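Local coordinates for protein 3-methylornithine synthase (Methanosarcina barkeri, PDB 3T7V) that isomerises L-lysine to (3R)-3-methyl-D-ornithine by radical S-adenosylmethionine chemistry at a [4Fe-4S] cluster, a step of pyrrolysine biosynthesis, at residues D27-L32 with D215-I220; A163-L168 with G201-D206. One frame throughout, in Å; residues are numbered along the deposited sequence.

Contact 1: residues D27-L32 with D215-I220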
# COMPACT_ATOMS: atom_id res chain seq x y z
N ASP A 27 -8.50 -7.92 22.89
CA ASP A 27 -8.50 -6.49 22.54
C ASP A 27 -8.84 -6.37 21.04
O ASP A 27 -9.65 -5.52 20.68
CB ASP A 27 -7.14 -5.81 22.80
CG ASP A 27 -6.74 -5.82 24.24
OD1 ASP A 27 -7.65 -5.90 25.11
OD2 ASP A 27 -5.53 -5.72 24.54
N LEU A 28 -8.22 -7.19 20.17
CA LEU A 28 -8.53 -7.14 18.69
C LEU A 28 -9.97 -7.45 18.47
O LEU A 28 -10.59 -6.79 17.65
CB LEU A 28 -7.61 -8.09 17.90
CG LEU A 28 -6.13 -7.76 17.98
CD1 LEU A 28 -5.33 -8.78 17.16
CD2 LEU A 28 -5.84 -6.36 17.46
N ARG A 29 -10.54 -8.51 19.10
CA ARG A 29 -11.94 -8.78 18.90
C ARG A 29 -12.82 -7.62 19.27
O ARG A 29 -13.87 -7.44 18.65
CB ARG A 29 -12.42 -10.04 19.67
CG ARG A 29 -11.87 -11.31 19.08
CD ARG A 29 -12.28 -12.50 19.97
NE ARG A 29 -11.76 -13.75 19.40
CZ ARG A 29 -12.40 -14.46 18.49
NH1 ARG A 29 -13.58 -14.06 17.99
NH2 ARG A 29 -11.92 -15.64 18.10
N THR A 30 -12.51 -6.97 20.41
CA THR A 30 -13.31 -5.87 20.89
C THR A 30 -13.22 -4.69 19.92
O THR A 30 -14.26 -4.15 19.50
CB THR A 30 -12.82 -5.49 22.24
OG1 THR A 30 -12.91 -6.61 23.11
CG2 THR A 30 -13.63 -4.25 22.81
N LEU A 31 -11.99 -4.32 19.55
CA LEU A 31 -11.79 -3.16 18.65
C LEU A 31 -12.41 -3.39 17.28
O LEU A 31 -13.09 -2.49 16.70
CB LEU A 31 -10.29 -2.79 18.56
CG LEU A 31 -9.70 -2.33 19.91
CD1 LEU A 31 -8.23 -2.01 19.70
CD2 LEU A 31 -10.37 -1.09 20.50
N LEU A 32 -12.24 -4.62 16.79
CA LEU A 32 -12.79 -4.94 15.48
C LEU A 32 -14.30 -5.05 15.46
O LEU A 32 -14.92 -5.05 14.40
CB LEU A 32 -12.10 -6.18 14.89
CG LEU A 32 -10.60 -5.97 14.53
CD1 LEU A 32 -9.96 -7.35 14.25
CD2 LEU A 32 -10.40 -5.00 13.32
N ASP A 215 -13.97 -12.31 7.89
CA ASP A 215 -14.65 -11.95 9.14
C ASP A 215 -13.68 -11.49 10.21
O ASP A 215 -12.46 -11.39 9.95
CB ASP A 215 -15.57 -13.15 9.61
CG ASP A 215 -14.78 -14.42 10.11
OD1 ASP A 215 -13.52 -14.57 9.93
OD2 ASP A 215 -15.44 -15.34 10.75
N ILE A 216 -14.13 -11.28 11.43
CA ILE A 216 -13.19 -10.84 12.49
C ILE A 216 -12.09 -11.84 12.67
O ILE A 216 -10.93 -11.42 12.79
CB ILE A 216 -13.94 -10.55 13.81
CG1 ILE A 216 -14.75 -9.30 13.66
CG2 ILE A 216 -13.03 -10.52 15.03
CD1 ILE A 216 -15.72 -9.02 14.81
N GLU A 217 -12.42 -13.14 12.76
CA GLU A 217 -11.34 -14.14 13.04
C GLU A 217 -10.30 -14.15 11.90
O GLU A 217 -9.10 -14.29 12.17
CB GLU A 217 -11.98 -15.51 13.31
CG GLU A 217 -12.67 -15.47 14.68
CD GLU A 217 -13.16 -16.86 15.10
OE1 GLU A 217 -13.61 -17.65 14.18
OE2 GLU A 217 -13.06 -17.10 16.33
N SER A 218 -10.78 -14.07 10.65
CA SER A 218 -9.84 -14.08 9.49
C SER A 218 -8.94 -12.86 9.57
O SER A 218 -7.72 -12.97 9.32
CB SER A 218 -10.73 -13.99 8.24
OG SER A 218 -9.99 -13.97 7.07
N THR A 219 -9.50 -11.72 9.94
CA THR A 219 -8.74 -10.49 10.06
C THR A 219 -7.70 -10.60 11.16
O THR A 219 -6.57 -10.11 10.97
CB THR A 219 -9.72 -9.33 10.31
OG1 THR A 219 -10.65 -9.29 9.21
CG2 THR A 219 -8.94 -8.00 10.41
N ILE A 220 -8.06 -11.17 12.32
CA ILE A 220 -7.04 -11.37 13.37
C ILE A 220 -5.90 -12.25 12.90
O ILE A 220 -4.74 -11.94 13.17
CB ILE A 220 -7.72 -11.92 14.63
CG1 ILE A 220 -8.67 -10.83 15.11
CG2 ILE A 220 -6.68 -12.26 15.67
CD1 ILE A 220 -9.46 -11.30 16.33

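Contact 2: residues A163-L168 with G201-D206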
# COMPACT_ATOMS: atom_id res chain seq x y z
N ALA A 163 16.81 0.10 -5.54
CA ALA A 163 15.50 -0.13 -4.93
C ALA A 163 15.61 -0.21 -3.39
O ALA A 163 16.50 -0.85 -2.86
CB ALA A 163 14.90 -1.43 -5.50
N ASN A 164 14.72 0.50 -2.70
CA ASN A 164 14.74 0.56 -1.25
C ASN A 164 13.63 -0.24 -0.57
O ASN A 164 13.86 -0.69 0.58
CB ASN A 164 14.55 2.02 -0.81
CG ASN A 164 15.71 2.88 -1.23
OD1 ASN A 164 16.78 2.85 -0.57
ND2 ASN A 164 15.56 3.51 -2.33
N PHE A 165 12.42 -0.32 -1.11
CA PHE A 165 11.28 -0.99 -0.50
C PHE A 165 10.78 -2.01 -1.50
O PHE A 165 10.76 -1.77 -2.72
CB PHE A 165 10.17 0.10 -0.28
CG PHE A 165 9.85 0.40 1.13
CD1 PHE A 165 8.99 -0.50 1.83
CD2 PHE A 165 10.27 1.56 1.73
CE1 PHE A 165 8.62 -0.21 3.14
CE2 PHE A 165 9.91 1.85 3.06
CZ PHE A 165 9.08 0.98 3.74
N LEU A 166 10.37 -3.12 -0.97
CA LEU A 166 9.59 -4.11 -1.75
C LEU A 166 8.18 -4.15 -1.20
O LEU A 166 7.99 -4.41 -0.00
CB LEU A 166 10.20 -5.50 -1.62
CG LEU A 166 9.34 -6.62 -2.29
CD1 LEU A 166 9.30 -6.42 -3.78
CD2 LEU A 166 9.96 -7.93 -1.90
N ALA A 167 7.20 -3.88 -2.05
CA ALA A 167 5.79 -4.01 -1.60
C ALA A 167 5.22 -5.27 -2.23
O ALA A 167 5.14 -5.38 -3.45
CB ALA A 167 5.00 -2.76 -2.05
N LEU A 168 4.89 -6.22 -1.39
CA LEU A 168 4.41 -7.53 -1.90
C LEU A 168 3.39 -8.03 -0.89
O LEU A 168 3.75 -8.63 0.14
CB LEU A 168 5.65 -8.51 -2.00
CG LEU A 168 5.32 -9.80 -2.78
CD1 LEU A 168 5.15 -9.53 -4.28
CD2 LEU A 168 6.47 -10.83 -2.52
N GLY A 201 18.66 -6.17 2.28
CA GLY A 201 18.62 -4.80 2.77
C GLY A 201 17.35 -3.99 2.50
O GLY A 201 17.24 -2.84 2.95
N TYR A 202 16.42 -4.59 1.75
CA TYR A 202 15.15 -3.86 1.54
C TYR A 202 14.36 -3.65 2.81
O TYR A 202 14.40 -4.49 3.73
CB TYR A 202 14.22 -4.72 0.63
CG TYR A 202 14.55 -4.83 -0.81
CD1 TYR A 202 13.90 -3.95 -1.72
CD2 TYR A 202 15.40 -5.82 -1.31
CE1 TYR A 202 14.07 -4.09 -3.07
CE2 TYR A 202 15.56 -5.95 -2.69
CZ TYR A 202 14.93 -5.09 -3.54
OH TYR A 202 15.08 -5.27 -4.87
N CYS A 203 13.61 -2.55 2.83
CA CYS A 203 12.46 -2.47 3.72
C CYS A 203 11.28 -3.17 3.00
O CYS A 203 11.28 -3.19 1.76
CB CYS A 203 12.08 -0.98 3.89
SG CYS A 203 13.20 -0.11 4.92
N VAL A 204 10.32 -3.72 3.74
CA VAL A 204 9.21 -4.47 3.11
C VAL A 204 7.89 -3.93 3.56
O VAL A 204 7.73 -3.46 4.73
CB VAL A 204 9.35 -5.97 3.27
CG1 VAL A 204 10.70 -6.45 2.71
CG2 VAL A 204 9.25 -6.39 4.68
N GLU A 205 6.94 -3.88 2.63
CA GLU A 205 5.54 -3.53 2.97
C GLU A 205 4.70 -4.78 2.74
O GLU A 205 4.77 -5.41 1.65
CB GLU A 205 5.04 -2.42 2.01
CG GLU A 205 3.60 -1.95 2.40
CD GLU A 205 2.94 -0.90 1.48
OE1 GLU A 205 3.34 -0.70 0.31
OE2 GLU A 205 1.88 -0.32 1.94
N ASP A 206 3.89 -5.07 3.75
CA ASP A 206 2.86 -6.12 3.63
C ASP A 206 1.53 -5.46 3.72
O ASP A 206 1.40 -4.29 4.12
CB ASP A 206 3.05 -7.14 4.78
CG ASP A 206 2.39 -8.52 4.53
OD1 ASP A 206 1.75 -8.74 3.45
OD2 ASP A 206 2.64 -9.40 5.43

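Contact 1: residues D27-L32 with D215-I220
A helix-helix contact on the outside of the TIM-barrel-type fold joins Leu28, Arg29 and Leu32 of helix 25-32, near the chain start, to the N-terminal end of helix 216-228. The short axes run 126° apart and approach to 10.3 Å, so side chains make nearly all the contact, Leu32 O near Ile216 CD1 apart. Ile220 centres the apolar part: its CG1 lies 3.8 Å from Leu32 CD1, its CG2 meets Leu28 CD1 at 4.0 Å, and its CD1 packs on Arg29 CG at 3.7 Å. Leu32 CD1 reaches Thr219 CG2, while Ile216 presents CG1 to Leu32 CB. At the solvent side Arg29, extended from CG to NE, sends NH2 to Glu217 OE2 in a salt bridge of 2.6 Å. The N-H...O angle of 175° makes the bond nearly straight, and the oxygen sits in the guanidinium plane, offering its anti lone pair, although the two groups are turned 67° apart. Asp215 N-caps the second helix, its OD1 accepting from Ser218 N at 2.9 Å. Helix 258-268 flanks the apolar patch, with Val264 and Met268 on Leu28 and Ile261 on Leu32; Leu256 touches Leu32, Ile216 and Thr219, and Lys260 NZ bonds to Leu32 O.

Contact 2: residues A163-L168 with G201-D206
Four backbone hydrogen bonds tie segment 163-168 to segment 201-206 as parallel neighbours, with Phe165 opposite Cys203, Leu166 opposite Val204 and Ala167 opposite Glu205. Cys203 N gives to Asn164 O, Leu166 N to Cys203 O and Glu205 N to Leu166 O, each at 2.9 Å, and Leu168 N to Glu205 O at 3.1 Å. CA-H...O contacts accompany the ladder; in one, Phe165 CA comes within 3.2 Å of Cys203 O.

Two aromatic rings take part, in different ways. On the sheet face carrying Phe165 and Cys203, Cys203 CB stands 3.4 Å from the Phe165 ring centroid and only 5° off the ring normal, a CH-pi contact centred on the ring. Cys203 SG stands above the same ring face, 4.6 Å from the centroid and 22° off the normal, a longer sulfur-aromatic contact. Tyr202 lies just before its strand, and its ring runs beside the neighbouring backbone: CD1 is 4.0 Å from Leu166 CB and CE1 is 3.7 Å from Ala163 CB, while its hydroxyl bonds to Leu155 O.

The polar contacts concern Glu205 and Asp206. With CG anti to the backbone N (chi1 -176°) and an extended chain, Glu205 carries its carboxylate past Ala167, with OE1 3.5 Å from Ala167 CB; OE1 then bonds to Tyr169 OH and OE2 forms a salt bridge to Arg235 NE. Both partners bind (3R)-3-methyl-D-ornithine, so the geometry is consistent with Glu205 acting as a second-shell residue that positions two first-shell groups. Ala167 touches this bound ligand directly. Asp206 OD1 accepts from Gln170 N, and its OD2 bonds to Tyr173 OH.

Parallel strands 163-167 and 203-210, with the intervening helices 175-181 and 187-200, make a beta-alpha-beta crossover of the radical SAM TIM-barrel-type core.

Contact 2 belongs to the buried core, its centre about 11 Å from that of the chain, whereas the centre of contact 1 is about 21 Å away and the contact includes exposed residues. Their centres are 27 Å apart and their nearest atoms about 11 Å, so they do not touch. The chain joins them nevertheless: strand 203-210, paired in contact 2, is followed by helix 216-228, whose N-terminal end is used in contact 1. Chemistry follows position. The core pair is held by strand-to-strand backbone bonds, and its buried carboxylates bond to side chains and a backbone N-H outside the two segments; the outer pair has no backbone bond across it and relies on aliphatic packing edged by an exposed salt bridge.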